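Local coordinates for protein NH(3)-dependent NAD(+) synthetase (Francisella tularensis subsp. holarctica LVS, PDB 3FIU) that belongs to the NAD synthase family of the HUP clan and holds adenosine monophosphate, pyrophosphate and magnesium in adjoining, partly shared pockets, at residues M150-K155 with E203-V208; E30-G35 with L54-L59. All coordinates share one frame; numbering follows the deposited sequence.

Interaction 1: residues M150-K155 with E203-V208; sequences MGYFTK and EDEMGV
M206 lies between two side chains of the 150-155 loop, the ring of Y152 and the tip of M150, a flexible thioether fitted to unlike neighbours. With chi1 at -62°, CG of M206 sits beside its backbone N and rests 3.6 Å from Y152 CD1. The extended chi2 carries SD on to the ring edge, in the ring plane and 5.1 Å from the Y152 centroid, a Met-aromatic contact; the bend at chi3 turns only the methyl. M150 comes in obliquely, folded at chi2 and chi3, and sets its methyl CE 3.8 Å from M206 SD. M150 CE also meets V208 CG1 tip to tip, at 3.7 Å. At the far end of the tyrosine, E205 crosses at about a right angle and presents its aliphatic part, with CG 3.5 Å from Y152 OH; its carboxylate is engaged by Q200 through OE1. W233 and I213, from the two helices that follow, pack against both methionines. G151 ends helix 145-150 in a Schellman motif, and Y152 is the centre of an inverse gamma turn, its side chain about 6 Å, nearest atoms, from the bound adenosine monophosphate. With no hydrogen bond between the segments, the contact rests on dispersion and the polarisable sulfur of M206.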
loop_
_atom_site.group_PDB
_atom_site.type_symbol
_atom_site.label_atom_id
_atom_site.label_comp_id
_atom_site.label_asym_id
_atom_site.label_seq_id
_atom_site.Cartn_x
_atom_site.Cartn_y
_atom_site.Cartn_z
ATOM N N MET A 150 6.975 4.567 -16.081
ATOM C CA MET A 150 8.329 4.164 -15.749
ATOM C C MET A 150 8.352 3.329 -14.450
ATOM O O MET A 150 9.399 2.813 -14.051
ATOM C CB MET A 150 9.217 5.392 -15.611
ATOM C CG MET A 150 9.303 6.250 -16.886
ATOM S SD MET A 150 10.342 5.377 -18.088
ATOM C CE MET A 150 11.973 5.753 -17.449
ATOM N N GLY A 151 7.192 3.207 -13.807
ATOM C CA GLY A 151 7.134 2.708 -12.426
ATOM C C GLY A 151 8.097 3.440 -11.483
ATOM O O GLY A 151 8.683 2.806 -10.580
ATOM N N TYR A 152 8.272 4.761 -11.669
ATOM C CA TYR A 152 9.151 5.540 -10.792
ATOM C C TYR A 152 8.328 6.045 -9.599
ATOM O O TYR A 152 7.993 7.251 -9.485
ATOM C CB TYR A 152 9.860 6.711 -11.524
ATOM C CG TYR A 152 11.080 7.253 -10.768
ATOM C CD1 TYR A 152 12.026 8.065 -11.390
ATOM C CD2 TYR A 152 11.287 6.942 -9.415
ATOM C CE1 TYR A 152 13.145 8.563 -10.683
ATOM C CE2 TYR A 152 12.388 7.433 -8.704
ATOM C CZ TYR A 152 13.315 8.245 -9.340
ATOM O OH TYR A 152 14.403 8.707 -8.606
ATOM N N PHE A 153 7.976 5.088 -8.751
ATOM C CA PHE A 153 7.234 5.322 -7.523
ATOM C C PHE A 153 7.401 4.087 -6.650
ATOM O O PHE A 153 7.777 3.014 -7.136
ATOM C CB PHE A 153 5.746 5.623 -7.794
ATOM C CG PHE A 153 4.994 4.502 -8.481
ATOM C CD1 PHE A 153 4.458 3.431 -7.741
ATOM C CD2 PHE A 153 4.784 4.534 -9.860
ATOM C CE1 PHE A 153 3.733 2.396 -8.379
ATOM C CE2 PHE A 153 4.072 3.511 -10.510
ATOM C CZ PHE A 153 3.550 2.429 -9.758
ATOM N N THR A 154 7.166 4.252 -5.349
ATOM C CA THR A 154 7.271 3.138 -4.413
ATOM C C THR A 154 5.933 2.429 -4.326
ATOM O O THR A 154 4.886 3.065 -4.072
ATOM C CB THR A 154 7.642 3.657 -2.986
ATOM O OG1 THR A 154 8.888 4.367 -3.030
ATOM C CG2 THR A 154 7.761 2.465 -1.998
ATOM N N LYS A 155 5.937 1.108 -4.516
ATOM C CA LYS A 155 4.713 0.328 -4.351
ATOM C C LYS A 155 4.253 0.439 -2.898
ATOM O O LYS A 155 5.034 0.157 -2.000
ATOM C CB LYS A 155 4.971 -1.154 -4.673
ATOM C CG LYS A 155 3.709 -1.961 -4.915
ATOM C CD LYS A 155 4.100 -3.418 -5.251
ATOM C CE LYS A 155 2.909 -4.183 -5.798
ATOM N NZ LYS A 155 3.304 -5.571 -6.275
ATOM N N GLU A 203 15.887 12.724 -13.904
ATOM C CA GLU A 203 16.394 12.462 -15.248
ATOM C C GLU A 203 17.748 11.743 -15.217
ATOM O O GLU A 203 17.965 10.816 -16.015
ATOM C CB GLU A 203 16.436 13.756 -16.047
ATOM C CG GLU A 203 15.032 14.287 -16.332
ATOM C CD GLU A 203 15.057 15.483 -17.259
ATOM O OE1 GLU A 203 16.096 16.182 -17.276
ATOM O OE2 GLU A 203 14.051 15.725 -17.956
ATOM N N ASP A 204 18.613 12.119 -14.259
ATOM C CA ASP A 204 19.891 11.435 -14.019
ATOM C C ASP A 204 19.647 10.017 -13.564
ATOM O O ASP A 204 20.399 9.099 -13.900
ATOM C CB ASP A 204 20.684 12.103 -12.893
ATOM C CG ASP A 204 21.562 13.232 -13.367
ATOM O OD1 ASP A 204 21.322 13.795 -14.458
ATOM O OD2 ASP A 204 22.511 13.565 -12.619
ATOM N N GLU A 205 18.614 9.844 -12.748
ATOM C CA GLU A 205 18.318 8.543 -12.179
ATOM C C GLU A 205 17.818 7.596 -13.256
ATOM O O GLU A 205 18.274 6.454 -13.358
ATOM C CB GLU A 205 17.270 8.694 -11.081
ATOM C CG GLU A 205 17.410 7.669 -10.012
ATOM C CD GLU A 205 18.529 7.988 -9.029
ATOM O OE1 GLU A 205 18.269 7.874 -7.821
ATOM O OE2 GLU A 205 19.655 8.346 -9.446
ATOM N N MET A 206 16.885 8.079 -14.065
ATOM C CA MET A 206 16.303 7.247 -15.106
ATOM C C MET A 206 17.242 7.059 -16.308
ATOM O O MET A 206 17.110 6.067 -17.017
ATOM C CB MET A 206 14.973 7.814 -15.581
ATOM C CG MET A 206 13.895 7.886 -14.494
ATOM S SD MET A 206 12.404 8.655 -15.083
ATOM C CE MET A 206 12.940 10.285 -15.574
ATOM N N GLY A 207 18.171 7.999 -16.523
ATOM C CA GLY A 207 19.030 8.009 -17.730
ATOM C C GLY A 207 18.313 8.477 -18.996
ATOM O O GLY A 207 18.754 8.223 -20.125
ATOM N N VAL A 208 17.208 9.182 -18.809
ATOM C CA VAL A 208 16.317 9.559 -19.907
ATOM C C VAL A 208 15.562 10.785 -19.453
ATOM O O VAL A 208 15.236 10.900 -18.269
ATOM C CB VAL A 208 15.402 8.381 -20.353
ATOM C CG1 VAL A 208 14.422 7.939 -19.251
ATOM C CG2 VAL A 208 14.643 8.717 -21.606
#

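Interaction 2: residues E30-G35 with L54-L59; sequences EGFVIG and LPTTAL. With AMP (adenosine monophosphate), chain G.
The ring of F32 receives the hydroxyl of T56 at its edge, near the ring plane, with OG1 3.8 Å from CD1. L54 approaches the same ring obliquely, its CD1 3.8 Å from F32 CE1; L20 and C24 of helix 9-25 and A49 of helix 40-51 also touch this side chain. A first torsion of -56° sets CG beside the backbone N, which brings the ring into contact with L54. The T56 hydroxyl has its own polar partner: T56 OG1 donates to L54 O at 3.0 Å.

Beneath these side chains the backbones are knit as a parallel ladder, the strands inclined at 17°. F32 N binds P55 O at 2.9 Å, and F32 O accepts T57 N at 3.0 Å. I34 N then reaches T57 O at 3.0 Å, and L59 N closes the series on I34 O. This is the beta-alpha-beta crossover of a Rossmann-like HUP fold, with helix 40-51 linking two adjacent strands and packing on the face that carries F32, I34 and T56.

On the other face V33 CG2 meets L59 CG at 4.0 Å, and both residues lie against L128 of helix 113-135. T57 OG1 is bonded to Y131 and R137, the latter also reaching F32 O. At the C-terminal end of strand 31-35, G35, lacking a side chain, lets adenosine monophosphate come close, and its carbonyl O accepts a 2.6 Å hydrogen bond from O2' of the ligand.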
loop_
_atom_site.group_PDB
_atom_site.type_symbol
_atom_site.label_atom_id
_atom_site.label_comp_id
_atom_site.label_asym_id
_atom_site.label_seq_id
_atom_site.Cartn_x
_atom_site.Cartn_y
_atom_site.Cartn_z
ATOM N N GLU A 30 -15.066 14.179 3.158
ATOM C CA GLU A 30 -15.269 15.616 3.342
ATOM C C GLU A 30 -14.261 16.465 2.519
ATOM O O GLU A 30 -14.520 17.639 2.207
ATOM C CB GLU A 30 -15.233 15.959 4.839
ATOM C CG GLU A 30 -16.438 15.396 5.620
ATOM C CD GLU A 30 -16.239 15.394 7.137
ATOM O OE1 GLU A 30 -15.547 16.296 7.681
ATOM O OE2 GLU A 30 -16.791 14.478 7.791
ATOM N N GLY A 31 -13.134 15.863 2.125
ATOM C CA GLY A 31 -12.055 16.618 1.480
ATOM C C GLY A 31 -10.814 15.770 1.252
ATOM O O GLY A 31 -10.896 14.521 1.136
ATOM N N PHE A 32 -9.668 16.440 1.256
ATOM C CA PHE A 32 -8.434 15.884 0.753
ATOM C C PHE A 32 -7.286 16.051 1.715
ATOM O O PHE A 32 -7.252 16.968 2.548
ATOM C CB PHE A 32 -8.041 16.607 -0.552
ATOM C CG PHE A 32 -9.114 16.575 -1.615
ATOM C CD1 PHE A 32 -9.919 17.698 -1.845
ATOM C CD2 PHE A 32 -9.317 15.420 -2.382
ATOM C CE1 PHE A 32 -10.932 17.650 -2.827
ATOM C CE2 PHE A 32 -10.301 15.369 -3.380
ATOM C CZ PHE A 32 -11.130 16.493 -3.583
ATOM N N VAL A 33 -6.311 15.173 1.545
ATOM C CA VAL A 33 -5.010 15.372 2.155
ATOM C C VAL A 33 -3.963 14.999 1.102
ATOM O O VAL A 33 -4.198 14.107 0.239
ATOM C CB VAL A 33 -4.866 14.589 3.502
ATOM C CG1 VAL A 33 -4.941 13.076 3.288
ATOM C CG2 VAL A 33 -3.547 14.978 4.274
ATOM N N ILE A 34 -2.820 15.678 1.170
ATOM C CA ILE A 34 -1.782 15.511 0.161
ATOM C C ILE A 34 -0.419 15.743 0.800
ATOM O O ILE A 34 -0.295 16.607 1.660
ATOM C CB ILE A 34 -2.011 16.451 -1.032
ATOM C CG1 ILE A 34 -0.997 16.137 -2.142
ATOM C CG2 ILE A 34 -1.865 17.919 -0.615
ATOM C CD1 ILE A 34 -1.430 16.619 -3.489
ATOM N N GLY A 35 0.570 14.919 0.439
ATOM C CA GLY A 35 1.951 15.164 0.871
ATOM C C GLY A 35 2.634 16.149 -0.079
ATOM O O GLY A 35 2.648 15.936 -1.307
ATOM N N LEU A 54 -13.299 22.299 -1.322
ATOM C CA LEU A 54 -13.406 21.328 -0.224
ATOM C C LEU A 54 -12.183 21.405 0.689
ATOM O O LEU A 54 -11.112 21.761 0.221
ATOM C CB LEU A 54 -13.577 19.910 -0.759
ATOM C CG LEU A 54 -14.810 19.633 -1.646
ATOM C CD1 LEU A 54 -14.603 18.347 -2.436
ATOM C CD2 LEU A 54 -16.059 19.553 -0.791
ATOM N N PRO A 55 -12.355 21.114 1.999
ATOM C CA PRO A 55 -11.245 21.108 2.956
ATOM C C PRO A 55 -10.049 20.343 2.398
ATOM O O PRO A 55 -10.204 19.240 1.884
ATOM C CB PRO A 55 -11.823 20.373 4.164
ATOM C CG PRO A 55 -13.296 20.736 4.146
ATOM C CD PRO A 55 -13.648 20.813 2.654
ATOM N N THR A 56 -8.868 20.939 2.493
ATOM C CA THR A 56 -7.671 20.375 1.861
ATOM C C THR A 56 -6.528 20.596 2.850
ATOM O O THR A 56 -6.289 21.721 3.247
ATOM C CB THR A 56 -7.323 21.090 0.524
ATOM O OG1 THR A 56 -8.346 20.831 -0.453
ATOM C CG2 THR A 56 -5.966 20.582 -0.048
ATOM N N THR A 57 -5.832 19.536 3.230
ATOM C CA THR A 57 -4.701 19.691 4.174
ATOM C C THR A 57 -3.449 19.173 3.520
ATOM O O THR A 57 -3.489 18.119 2.857
ATOM C CB THR A 57 -4.990 18.862 5.454
ATOM O OG1 THR A 57 -6.149 19.403 6.091
ATOM C CG2 THR A 57 -3.793 18.858 6.472
ATOM N N ALA A 58 -2.326 19.867 3.759
ATOM C CA ALA A 58 -1.025 19.408 3.279
ATOM C C ALA A 58 -0.140 18.906 4.408
ATOM O O ALA A 58 -0.051 19.538 5.457
ATOM C CB ALA A 58 -0.302 20.520 2.524
ATOM N N LEU A 59 0.532 17.779 4.184
ATOM C CA LEU A 59 1.535 17.328 5.109
ATOM C C LEU A 59 2.911 17.530 4.480
ATOM O O LEU A 59 3.148 17.125 3.359
ATOM C CB LEU A 59 1.324 15.848 5.479
ATOM C CG LEU A 59 -0.034 15.466 6.048
ATOM C CD1 LEU A 59 0.033 14.000 6.563
ATOM C CD2 LEU A 59 -0.428 16.448 7.168
HETATM P P AMP G . 8.612 12.082 -6.113
HETATM O O1P AMP G . 7.808 11.896 -7.387
HETATM O O2P AMP G . 9.262 10.771 -5.642
HETATM O O3P AMP G . 9.528 13.251 -6.011
HETATM O "O5'" AMP G . 7.518 12.286 -4.925
HETATM C "C5'" AMP G . 6.322 11.479 -4.928
HETATM C "C4'" AMP G . 5.348 12.074 -3.927
HETATM O "O4'" AMP G . 5.720 11.750 -2.581
HETATM C "C3'" AMP G . 5.324 13.597 -3.932
HETATM O "O3'" AMP G . 4.509 14.037 -5.010
HETATM C "C2'" AMP G . 4.710 13.900 -2.569
HETATM O "O2'" AMP G . 3.268 13.822 -2.612
HETATM C "C1'" AMP G . 5.280 12.782 -1.692
HETATM N N9 AMP G . 6.483 13.293 -0.994
HETATM C C8 AMP G . 7.784 13.103 -1.344
HETATM N N7 AMP G . 8.622 13.732 -0.479
HETATM C C5 AMP G . 7.836 14.364 0.426
HETATM C C6 AMP G . 8.078 15.191 1.622
HETATM N N6 AMP G . 9.338 15.523 1.987
HETATM N N1 AMP G . 6.980 15.605 2.283
HETATM C C2 AMP G . 5.713 15.313 1.924
HETATM N N3 AMP G . 5.404 14.540 0.846
HETATM C C4 AMP G . 6.434 14.058 0.095
#

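Interaction 2 comes first along the chain and is complete before interaction 1 opens. Their centres lie 26 Å apart on opposite sides of the chain's centre, and their nearest atoms, about 13 Å apart, do not touch. One joins two adjacent strands of the four-stranded parallel sheet; the other ties the loop after helix 145-150 to the end of helix 202-206. Helix 113-135 borders both, meeting V33 and L59 in one and T154 in the other. Between them lies adenosine monophosphate: G35 and L59 belong to its pocket, while Y152 stands near the ligand, so the sheet and the loop after helix 145-150 approach the ligand from different sides.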